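Local coordinates for protein UTP-glucose-1-phosphate uridylyltransferase 2 (Trypanosoma brucei, PDB 3GUE) that probably catalyses the formation of UDP-glucose and diphosphate from UTP and glucose 1-phosphate, and binds the UDP-glucose product in its pocket, at residues P368-A373 with R396-E401; R248-D253 with G405-I410; E401-K406 with Q436-T441. One frame throughout, in Å; residues are numbered along the deposited sequence. Where two conformers were deposited one is given.

Contact 1. Residues P368-A373 with R396-E401. With UPG (uridine-5'-diphosphate-glucose), chain C.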
loop_
_atom_site.group_PDB
_atom_site.type_symbol
_atom_site.label_atom_id
_atom_site.label_comp_id
_atom_site.label_asym_id
_atom_site.label_seq_id
_atom_site.Cartn_x
_atom_site.Cartn_y
_atom_site.Cartn_z
ATOM N N PRO A 368 -14.152 3.050 10.182
ATOM C CA PRO A 368 -14.018 1.817 10.941
ATOM C C PRO A 368 -12.897 0.896 10.387
ATOM O O PRO A 368 -12.629 0.876 9.186
ATOM C CB PRO A 368 -15.387 1.150 10.785
ATOM C CG PRO A 368 -16.316 2.256 10.368
ATOM C CD PRO A 368 -15.487 3.191 9.570
ATOM N N ARG A 369 -12.248 0.159 11.281
ATOM C CA ARG A 369 -11.225 -0.794 10.879
ATOM C C ARG A 369 -11.694 -1.774 9.811
ATOM O O ARG A 369 -10.868 -2.336 9.131
ATOM C CB ARG A 369 -10.689 -1.573 12.096
ATOM C CG ARG A 369 -9.428 -2.372 11.799
ATOM C CD ARG A 369 -8.196 -1.676 12.344
ATOM N NE ARG A 369 -6.949 -2.248 11.836
ATOM C CZ ARG A 369 -5.834 -1.538 11.633
ATOM N NH1 ARG A 369 -5.834 -0.230 11.853
ATOM N NH2 ARG A 369 -4.743 -2.112 11.155
ATOM N N GLU A 370 -13.000 -1.992 9.621
ATOM C CA GLU A 370 -13.376 -3.028 8.653
ATOM C C GLU A 370 -13.097 -2.611 7.190
ATOM O O GLU A 370 -13.206 -3.422 6.272
ATOM C CB GLU A 370 -14.791 -3.595 8.906
ATOM C CG GLU A 370 -15.046 -4.033 10.383
ATOM C CD GLU A 370 -14.282 -5.289 10.821
ATOM O OE1 GLU A 370 -14.610 -6.375 10.297
ATOM O OE2 GLU A 370 -13.386 -5.198 11.713
ATOM N N ARG A 371 -12.665 -1.368 6.992
ATOM C CA ARG A 371 -12.239 -0.908 5.660
ATOM C C ARG A 371 -10.744 -1.024 5.363
ATOM O O ARG A 371 -10.276 -0.523 4.333
ATOM C CB ARG A 371 -12.678 0.541 5.428
ATOM C CG ARG A 371 -14.170 0.723 5.501
ATOM C CD ARG A 371 -14.588 2.049 4.977
ATOM N NE ARG A 371 -16.027 2.195 5.147
ATOM C CZ ARG A 371 -16.725 3.284 4.825
ATOM N NH1 ARG A 371 -16.123 4.351 4.316
ATOM N NH2 ARG A 371 -18.032 3.303 5.044
ATOM N N PHE A 372 -10.000 -1.658 6.263
ATOM C CA PHE A 372 -8.542 -1.666 6.212
ATOM C C PHE A 372 -8.021 -3.014 6.780
ATOM O O PHE A 372 -8.051 -3.219 7.977
ATOM C CB PHE A 372 -8.001 -0.448 7.008
ATOM C CG PHE A 372 -6.488 -0.307 7.009
ATOM C CD1 PHE A 372 -5.776 -0.176 5.816
ATOM C CD2 PHE A 372 -5.787 -0.240 8.212
ATOM C CE1 PHE A 372 -4.394 -0.032 5.823
ATOM C CE2 PHE A 372 -4.397 -0.083 8.230
ATOM C CZ PHE A 372 -3.697 0.027 7.035
ATOM N N ALA A 373 -7.625 -3.919 5.870
ATOM C CA ALA A 373 -6.976 -5.200 6.144
ATOM C C ALA A 373 -5.653 -5.227 5.360
ATOM O O ALA A 373 -5.556 -5.902 4.325
ATOM C CB ALA A 373 -7.871 -6.386 5.713
ATOM N N ARG A 396 -15.507 -8.754 0.623
ATOM C CA ARG A 396 -14.409 -8.047 1.264
ATOM C C ARG A 396 -13.813 -8.977 2.312
ATOM O O ARG A 396 -14.426 -9.984 2.681
ATOM C CB ARG A 396 -14.876 -6.718 1.882
ATOM C CG ARG A 396 -15.232 -5.652 0.853
ATOM C CD ARG A 396 -15.455 -4.273 1.479
ATOM N NE ARG A 396 -16.528 -4.307 2.460
ATOM C CZ ARG A 396 -16.371 -4.045 3.753
ATOM N NH1 ARG A 396 -15.175 -3.694 4.215
ATOM N NH2 ARG A 396 -17.419 -4.115 4.579
ATOM N N LEU A 397 -12.598 -8.683 2.733
ATOM C CA LEU A 397 -12.001 -9.351 3.889
ATOM C C LEU A 397 -11.978 -8.387 5.048
ATOM O O LEU A 397 -11.537 -7.242 4.909
ATOM C CB LEU A 397 -10.610 -9.870 3.570
ATOM C CG LEU A 397 -10.676 -11.205 2.834
ATOM C CD1 LEU A 397 -11.043 -11.045 1.383
ATOM C CD2 LEU A 397 -9.378 -11.914 2.938
ATOM N N VAL A 398 -12.471 -8.846 6.192
ATOM C CA VAL A 398 -12.650 -7.962 7.359
ATOM C C VAL A 398 -12.291 -8.707 8.655
ATOM O O VAL A 398 -12.496 -9.914 8.774
ATOM C CB VAL A 398 -14.105 -7.466 7.474
ATOM C CG1 VAL A 398 -14.519 -6.671 6.192
ATOM C CG2 VAL A 398 -15.033 -8.629 7.709
ATOM N N LEU A 399 -11.755 -7.959 9.613
ATOM C CA LEU A 399 -11.368 -8.508 10.897
ATOM C C LEU A 399 -12.630 -9.054 11.564
ATOM O O LEU A 399 -13.709 -8.462 11.448
ATOM C CB LEU A 399 -10.730 -7.404 11.768
ATOM C CG LEU A 399 -10.145 -7.827 13.114
ATOM C CD1 LEU A 399 -8.892 -8.650 12.941
ATOM C CD2 LEU A 399 -9.847 -6.580 13.936
ATOM N N CYS A 400 -12.491 -10.203 12.204
ATOM C CA CYS A 400 -13.547 -10.835 12.968
ATOM C C CYS A 400 -14.041 -9.969 14.131
ATOM O O CYS A 400 -13.294 -9.136 14.696
ATOM C CB CYS A 400 -13.096 -12.211 13.477
ATOM S SG CYS A 400 -11.799 -12.179 14.758
ATOM N N GLU A 401 -15.300 -10.199 14.498
ATOM C CA GLU A 401 -15.996 -9.404 15.499
ATOM C C GLU A 401 -15.357 -9.497 16.882
ATOM O O GLU A 401 -15.276 -8.513 17.622
ATOM C CB GLU A 401 -17.467 -9.825 15.569
ATOM C CG GLU A 401 -18.392 -8.745 16.079
ATOM C CD GLU A 401 -19.615 -9.296 16.824
ATOM O OE1 GLU A 401 -20.055 -10.437 16.532
ATOM O OE2 GLU A 401 -20.140 -8.581 17.711
HETATM N N1 UPG C . 2.465 0.425 -5.484
HETATM C C2 UPG C . 2.336 0.872 -6.814
HETATM N N3 UPG C . 3.411 1.549 -7.362
HETATM C C4 UPG C . 4.574 1.801 -6.674
HETATM C C5 UPG C . 4.703 1.378 -5.345
HETATM C C6 UPG C . 3.656 0.693 -4.737
HETATM O O2 UPG C . 1.344 0.676 -7.532
HETATM O O4 UPG C . 5.476 2.403 -7.272
HETATM C C1C UPG C . 1.329 -0.310 -4.839
HETATM C C2C UPG C . 1.583 -1.616 -4.081
HETATM O O2C UPG C . 1.659 -2.726 -4.987
HETATM C C3C UPG C . 0.309 -1.685 -3.243
HETATM C C4C UPG C . 0.091 -0.229 -2.862
HETATM O O4C UPG C . 0.805 0.578 -3.836
HETATM O O3C UPG C . -0.774 -2.092 -4.077
HETATM C C5C UPG C . 0.688 0.096 -1.453
HETATM O O5C UPG C . 2.088 0.033 -1.401
HETATM P PA UPG C . 2.844 -0.609 -0.128
HETATM O O1A UPG C . 2.140 -1.898 0.125
HETATM O O2A UPG C . 4.302 -0.603 -0.299
HETATM O O3A UPG C . 2.410 0.428 1.074
HETATM P PB UPG C . 3.190 1.775 1.546
HETATM O O1B UPG C . 3.414 2.615 0.357
HETATM O O2B UPG C . 4.337 1.446 2.450
HETATM O O3B UPG C . 2.066 2.371 2.525
HETATM C "C1'" UPG C . 0.780 2.806 1.948
HETATM C "C2'" UPG C . 0.583 4.285 2.248
HETATM C "C3'" UPG C . 0.645 4.460 3.760
HETATM C "C4'" UPG C . -0.483 3.636 4.403
HETATM C "C5'" UPG C . -0.356 2.145 4.000
HETATM C "C6'" UPG C . -1.612 1.392 4.355
HETATM O "O2'" UPG C . 1.609 5.085 1.632
HETATM O "O3'" UPG C . 0.567 5.841 4.071
HETATM O "O4'" UPG C . -0.448 3.758 5.817
HETATM O "O5'" UPG C . -0.216 1.965 2.564
HETATM O "O6'" UPG C . -1.340 -0.011 4.331
HETATM O O HOH W 1 -10.548 -5.342 8.971
HETATM O O HOH W 2 -11.184 -5.012 6.506
HETATM O O HOH W 3 -13.512 -6.395 14.813
#
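V398 and E370 meet where a short 3-10 turn, 369-371, rests on strand 397-399. V398 CG1 packs against the E370 backbone, 3.5 Å from E370 O and also near its CB, and the two side chains cross at about a right angle. A beta-branched valine suits an extended strand and offers a methyl to the turn. The E370 chain bends at chi2 (-70°), bringing OE2 to 3.5 Å from L399 CB. Farther in, the methyl of A373 sits 3.8 Å from L397 O, a small side chain that fits against the carbonyl.

Direct polar bonding is slight. R396 NH1 reaches E370 O at 2.9 Å, a weak bond bent to 127°; its stronger partner is G224 O, while R396 NE pairs with D394. The strand forms a two-stranded antiparallel sheet with 389-391, and the turn follows 362-366, an edge strand of the large mixed sheet of this GT-A-type fold.

Water supplies other links. Water 1 accepts from L399 N at 3.0 Å and lies within bonding distance of R369 O, and water 2 lies between E370 O and L397 O.

Flat groups lead toward the ligand. The CB of F372 is directed away from the strand, and CE1 at the ring edge lies 3.4 Å from O6' of UDP-glucose. The guanidinium of R369, salt-bridged to D253, has F372 CD2 over one face.

Contact 2. Residues R248-D253 with G405-I410; sequences RRTESD and GKPPAI
P407 wedges its ring against T250 and S252, and this is the close-packed half of the contact. Its CG lies 3.5 Å from S252 OG, and its CD lies 3.7 Å from T250 OG1 and 3.8 Å from T250 CG2. The proline therefore touches both the hydroxyl and the methyl of the threonine, whose side chain crosses the ring at about a right angle. The rigid ring suits this place by presenting CB, CG and CD as a compact nonpolar surface to the hydroxyls and the methyl.

The two hydroxyls are held from their own side. T250 to D253 form a type I beta turn, closed by D253 N to T250 O, and T250 OG1 and S252 OG are hydrogen-bonded to each other at 2.8 Å, with either as donor. Both use the position between the backbone N and the carbonyl carbon (chi1 of T250, 62°), which brings the oxygens together. D253 OD2 accepts T250 N at 2.8 Å in a nearly straight bond of 169°, though T250 N approaches from outside the carboxylate plane. The aspartate thus ties the start of the turn to its end.

The other side is looser. The extended chain of exposed E251 brings its carboxylate only to 4.0 Å, OE1 to A409 CB. The direct contacts include no hydrogen bond; instead water 4 accepts from S252 N and donates to P407 O at 2.7 Å.

A409 also shares backbone bonds with T438 and L440 of strand 437-443, while I410, its CB directed away from the turn, packs on helix 378-385. The turn itself leads from strand 242-248 of the large mixed sheet toward strand 257-262.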
loop_
_atom_site.group_PDB
_atom_site.type_symbol
_atom_site.label_atom_id
_atom_site.label_comp_id
_atom_site.label_asym_id
_atom_site.label_seq_id
_atom_site.Cartn_x
_atom_site.Cartn_y
_atom_site.Cartn_z
ATOM N N ARG A 248 -8.068 4.683 13.504
ATOM C CA ARG A 248 -7.429 4.650 14.808
ATOM C C ARG A 248 -6.336 3.571 14.728
ATOM O O ARG A 248 -6.607 2.375 14.526
ATOM C CB ARG A 248 -8.470 4.377 15.922
ATOM C CG ARG A 248 -7.906 3.983 17.298
ATOM C CD ARG A 248 -7.272 5.161 18.014
ATOM N NE ARG A 248 -6.796 4.827 19.362
ATOM C CZ ARG A 248 -6.211 5.692 20.190
ATOM N NH1 ARG A 248 -6.038 6.955 19.819
ATOM N NH2 ARG A 248 -5.796 5.298 21.399
ATOM N N ARG A 249 -5.093 4.030 14.807
ATOM C CA ARG A 249 -3.942 3.164 14.766
ATOM C C ARG A 249 -3.993 2.092 15.864
ATOM O O ARG A 249 -4.404 2.373 16.982
ATOM C CB ARG A 249 -2.669 3.985 14.900
ATOM C CG ARG A 249 -1.435 3.316 14.304
ATOM C CD ARG A 249 -0.280 4.275 14.407
ATOM N NE ARG A 249 0.978 3.746 13.884
ATOM C CZ ARG A 249 2.139 4.373 14.007
ATOM N NH1 ARG A 249 2.194 5.560 14.617
ATOM N NH2 ARG A 249 3.232 3.838 13.498
ATOM N N THR A 250 -3.567 0.875 15.504
ATOM C CA THR A 250 -3.450 -0.270 16.413
ATOM C C THR A 250 -1.983 -0.679 16.532
ATOM O O THR A 250 -1.120 -0.172 15.806
ATOM C CB THR A 250 -4.260 -1.502 15.909
ATOM O OG1 THR A 250 -3.740 -1.933 14.642
ATOM C CG2 THR A 250 -5.753 -1.170 15.761
ATOM N N GLU A 251 -1.696 -1.608 17.437
ATOM C CA GLU A 251 -0.344 -2.125 17.611
ATOM C C GLU A 251 0.208 -2.807 16.336
ATOM O O GLU A 251 1.422 -2.801 16.102
ATOM C CB GLU A 251 -0.317 -3.082 18.800
ATOM C CG GLU A 251 0.950 -3.026 19.624
ATOM C CD GLU A 251 1.125 -4.247 20.513
ATOM O OE1 GLU A 251 0.143 -4.675 21.170
ATOM O OE2 GLU A 251 2.258 -4.783 20.556
ATOM N N SER A 252 -0.681 -3.363 15.505
ATOM C CA SER A 252 -0.283 -3.946 14.216
ATOM C C SER A 252 0.117 -2.921 13.119
ATOM O O SER A 252 0.679 -3.295 12.091
ATOM C CB SER A 252 -1.382 -4.888 13.700
ATOM O OG SER A 252 -2.549 -4.172 13.348
ATOM N N ASP A 253 -0.162 -1.632 13.309
ATOM C CA ASP A 253 0.144 -0.652 12.235
ATOM C C ASP A 253 1.558 -0.120 12.449
ATOM O O ASP A 253 1.755 0.864 13.174
ATOM C CB ASP A 253 -0.874 0.499 12.159
ATOM C CG ASP A 253 -2.329 0.015 12.019
ATOM O OD1 ASP A 253 -2.625 -0.813 11.125
ATOM O OD2 ASP A 253 -3.176 0.476 12.808
ATOM N N GLY A 405 -12.085 -4.830 16.781
ATOM C CA GLY A 405 -11.406 -3.814 15.955
ATOM C C GLY A 405 -9.881 -3.834 15.976
ATOM O O GLY A 405 -9.251 -3.054 15.260
ATOM N N LYS A 406 -9.291 -4.706 16.803
ATOM C CA LYS A 406 -7.843 -4.756 16.994
ATOM C C LYS A 406 -7.268 -6.047 16.413
ATOM O O LYS A 406 -7.505 -7.127 16.960
ATOM C CB LYS A 406 -7.447 -4.645 18.471
ATOM C CG LYS A 406 -7.809 -3.340 19.161
ATOM C CD LYS A 406 -7.340 -3.362 20.609
ATOM C CE LYS A 406 -8.370 -2.747 21.535
ATOM N NZ LYS A 406 -8.042 -1.346 21.928
ATOM N N PRO A 407 -6.511 -5.947 15.294
ATOM C CA PRO A 407 -5.952 -7.177 14.743
ATOM C C PRO A 407 -4.983 -7.813 15.744
ATOM O O PRO A 407 -4.410 -7.094 16.585
ATOM C CB PRO A 407 -5.182 -6.696 13.506
ATOM C CG PRO A 407 -5.822 -5.353 13.155
ATOM C CD PRO A 407 -6.133 -4.763 14.493
ATOM N N PRO A 408 -4.797 -9.151 15.661
ATOM C CA PRO A 408 -3.754 -9.778 16.483
ATOM C C PRO A 408 -2.438 -9.050 16.198
ATOM O O PRO A 408 -2.175 -8.709 15.034
ATOM C CB PRO A 408 -3.645 -11.189 15.900
ATOM C CG PRO A 408 -4.921 -11.448 15.219
ATOM C CD PRO A 408 -5.479 -10.122 14.782
ATOM N N ALA A 409 -1.635 -8.789 17.229
ATOM C CA ALA A 409 -0.337 -8.158 16.998
ATOM C C ALA A 409 0.725 -9.254 16.776
ATOM O O ALA A 409 1.213 -9.878 17.730
ATOM C CB ALA A 409 0.034 -7.237 18.154
ATOM N N ILE A 410 1.073 -9.484 15.519
ATOM C CA ILE A 410 1.962 -10.610 15.132
ATOM C C ILE A 410 3.410 -10.130 14.860
ATOM O O ILE A 410 3.657 -9.353 13.916
ATOM C CB ILE A 410 1.376 -11.401 13.928
ATOM C CG1 ILE A 410 -0.084 -11.807 14.198
ATOM C CG2 ILE A 410 2.261 -12.661 13.582
ATOM C CD1 ILE A 410 -0.820 -12.446 12.998
HETATM O O HOH W 4 -3.269 -4.632 16.599
#

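Contact 3. Residues E401-K406 with Q436-T441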
loop_
_atom_site.group_PDB
_atom_site.type_symbol
_atom_site.label_atom_id
_atom_site.label_comp_id
_atom_site.label_asym_id
_atom_site.label_seq_id
_atom_site.Cartn_x
_atom_site.Cartn_y
_atom_site.Cartn_z
ATOM N N GLU A 401 -15.300 -10.199 14.498
ATOM C CA GLU A 401 -15.996 -9.404 15.499
ATOM C C GLU A 401 -15.357 -9.497 16.882
ATOM O O GLU A 401 -15.276 -8.513 17.622
ATOM C CB GLU A 401 -17.467 -9.825 15.569
ATOM C CG GLU A 401 -18.392 -8.745 16.079
ATOM C CD GLU A 401 -19.615 -9.296 16.824
ATOM O OE1 GLU A 401 -20.055 -10.437 16.532
ATOM O OE2 GLU A 401 -20.140 -8.581 17.711
ATOM N N GLU A 402 -14.896 -10.683 17.232
ATOM C CA GLU A 402 -14.360 -10.916 18.567
ATOM C C GLU A 402 -12.997 -10.259 18.819
ATOM O O GLU A 402 -12.559 -10.188 19.967
ATOM C CB GLU A 402 -14.316 -12.415 18.869
ATOM C CG GLU A 402 -13.332 -13.199 18.002
ATOM C CD GLU A 402 -13.260 -14.658 18.406
ATOM O OE1 GLU A 402 -13.012 -14.948 19.599
ATOM O OE2 GLU A 402 -13.469 -15.518 17.523
ATOM N N ARG A 403 -12.322 -9.813 17.749
ATOM C CA ARG A 403 -11.083 -9.028 17.910
ATOM C C ARG A 403 -11.333 -7.531 18.188
ATOM O O ARG A 403 -10.385 -6.739 18.237
ATOM C CB ARG A 403 -10.087 -9.260 16.760
ATOM C CG ARG A 403 -9.404 -10.650 16.795
ATOM C CD ARG A 403 -8.268 -10.840 17.850
ATOM N NE ARG A 403 -8.509 -10.262 19.176
ATOM C CZ ARG A 403 -9.185 -10.846 20.171
ATOM N NH1 ARG A 403 -9.725 -12.048 20.023
ATOM N NH2 ARG A 403 -9.342 -10.209 21.322
ATOM N N ASN A 404 -12.608 -7.182 18.404
ATOM C CA ASN A 404 -13.027 -5.823 18.804
ATOM C C ASN A 404 -12.315 -4.667 18.085
ATOM O O ASN A 404 -11.984 -3.646 18.702
ATOM C CB ASN A 404 -13.009 -5.649 20.347
ATOM C CG ASN A 404 -11.630 -5.898 20.977
ATOM O OD1 ASN A 404 -10.738 -5.043 20.925
ATOM N ND2 ASN A 404 -11.465 -7.069 21.605
ATOM N N GLY A 405 -12.085 -4.830 16.781
ATOM C CA GLY A 405 -11.406 -3.814 15.955
ATOM C C GLY A 405 -9.881 -3.834 15.976
ATOM O O GLY A 405 -9.251 -3.054 15.260
ATOM N N LYS A 406 -9.291 -4.706 16.803
ATOM C CA LYS A 406 -7.843 -4.756 16.994
ATOM C C LYS A 406 -7.268 -6.047 16.413
ATOM O O LYS A 406 -7.505 -7.127 16.960
ATOM C CB LYS A 406 -7.447 -4.645 18.471
ATOM C CG LYS A 406 -7.809 -3.340 19.161
ATOM C CD LYS A 406 -7.340 -3.362 20.609
ATOM C CE LYS A 406 -8.370 -2.747 21.535
ATOM N NZ LYS A 406 -8.042 -1.346 21.928
ATOM N N GLN A 436 -8.948 -15.701 18.234
ATOM C CA GLN A 436 -8.909 -15.397 19.667
ATOM C C GLN A 436 -7.549 -14.847 20.119
ATOM O O GLN A 436 -7.289 -14.747 21.319
ATOM C CB GLN A 436 -9.249 -16.642 20.507
ATOM C CG GLN A 436 -10.393 -17.496 19.968
ATOM C CD GLN A 436 -10.698 -18.682 20.863
ATOM O OE1 GLN A 436 -10.269 -19.812 20.593
ATOM N NE2 GLN A 436 -11.411 -18.430 21.943
ATOM N N CYS A 437 -6.672 -14.528 19.161
ATOM C CA CYS A 437 -5.311 -14.134 19.483
ATOM C C CYS A 437 -5.180 -12.618 19.608
ATOM O O CYS A 437 -5.550 -11.874 18.702
ATOM C CB CYS A 437 -4.355 -14.678 18.425
ATOM S SG CYS A 437 -2.699 -14.081 18.627
ATOM N N THR A 438 -4.685 -12.146 20.745
ATOM C CA THR A 438 -4.414 -10.703 20.877
ATOM C C THR A 438 -2.971 -10.394 20.438
ATOM O O THR A 438 -2.659 -9.280 20.025
ATOM C CB THR A 438 -4.708 -10.111 22.307
ATOM O OG1 THR A 438 -3.799 -10.645 23.265
ATOM C CG2 THR A 438 -6.120 -10.394 22.779
ATOM N N SER A 439 -2.108 -11.401 20.510
ATOM C CA SER A 439 -0.673 -11.202 20.304
ATOM C C SER A 439 0.015 -12.539 20.037
ATOM O O SER A 439 -0.210 -13.503 20.747
ATOM C CB SER A 439 -0.087 -10.564 21.565
ATOM O OG SER A 439 1.216 -10.128 21.353
ATOM N N LEU A 440 0.843 -12.604 19.002
ATOM C CA LEU A 440 1.669 -13.798 18.758
ATOM C C LEU A 440 3.089 -13.412 18.343
ATOM O O LEU A 440 3.284 -12.736 17.336
ATOM C CB LEU A 440 1.037 -14.732 17.711
ATOM C CG LEU A 440 1.909 -15.896 17.213
ATOM C CD1 LEU A 440 2.059 -17.042 18.262
ATOM C CD2 LEU A 440 1.449 -16.436 15.844
ATOM N N THR A 441 4.063 -13.841 19.149
ATOM C CA THR A 441 5.462 -13.585 18.890
ATOM C C THR A 441 6.185 -14.922 18.630
ATOM O O THR A 441 6.069 -15.878 19.416
ATOM C CB THR A 441 6.095 -12.753 20.066
ATOM O OG1 THR A 441 5.444 -11.472 20.124
ATOM C CG2 THR A 441 7.579 -12.534 19.876
#
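R403 is folded by two bends, chi2 at -76° and chi3 at 41°, which lay its side chain across the backbone of Q436 and C437. E402, with CG between its backbone N and carbonyl carbon (chi1 66°), extends toward Q436 instead. The bends set R403 CD 3.0 Å from C437 O and place the C437 carbonyl carbon over one face of the guanidinium. R403 NE, 3.4 Å from C437 O, is at too poor an angle to bond. One end of the group, R403 NH1, lies 3.5 Å from Q436 CA and finds its hydrogen bond in R435 O; the other, R403 NH2, is 3.5 Å from T438 CG2. An arginine suits the site by combining a flexible chain with a flat end that can pack and still bond to the backbone.

At the solvent-facing side, E402 OE1 meets the aliphatic Q436 CG at 3.7 Å, while E402 OE2 makes a salt bridge to R435.

The 3-10 segment 401-403 gives way to a type I' turn that leads away from R403, closed by K406 N to R403 O at 2.7 Å.

The chain corners at T438, which shares backbone bonds with G456. From there the 436-441 segment runs on along strand 437-443 of the parallel sheet, next to 409-412, with loop 401-406 packed at its start.

The three contacts are neighbours on one flank of the protein. Centre to centre, contacts 1 and 2 lie about 11 Å apart; contacts 1 and 3 lie about 12 Å apart; contacts 2 and 3 lie about 8 Å apart. Residues 248-253 come first in sequence, then 368-373; 396-410 runs through all three contacts, and 436-441 comes last. The salt bridge of R369 to D253 joins contacts 1 and 2, while L399 packs against G405 and K406, which contacts 2 and 3 share. Strands 409-412 and 437-443 pair in the parallel sheet. The group thus spans the junction between the nucleotide-sugar-binding GT-A core and the C-terminal parallel beta region, consistent with the beta-helix domain of related enzymes.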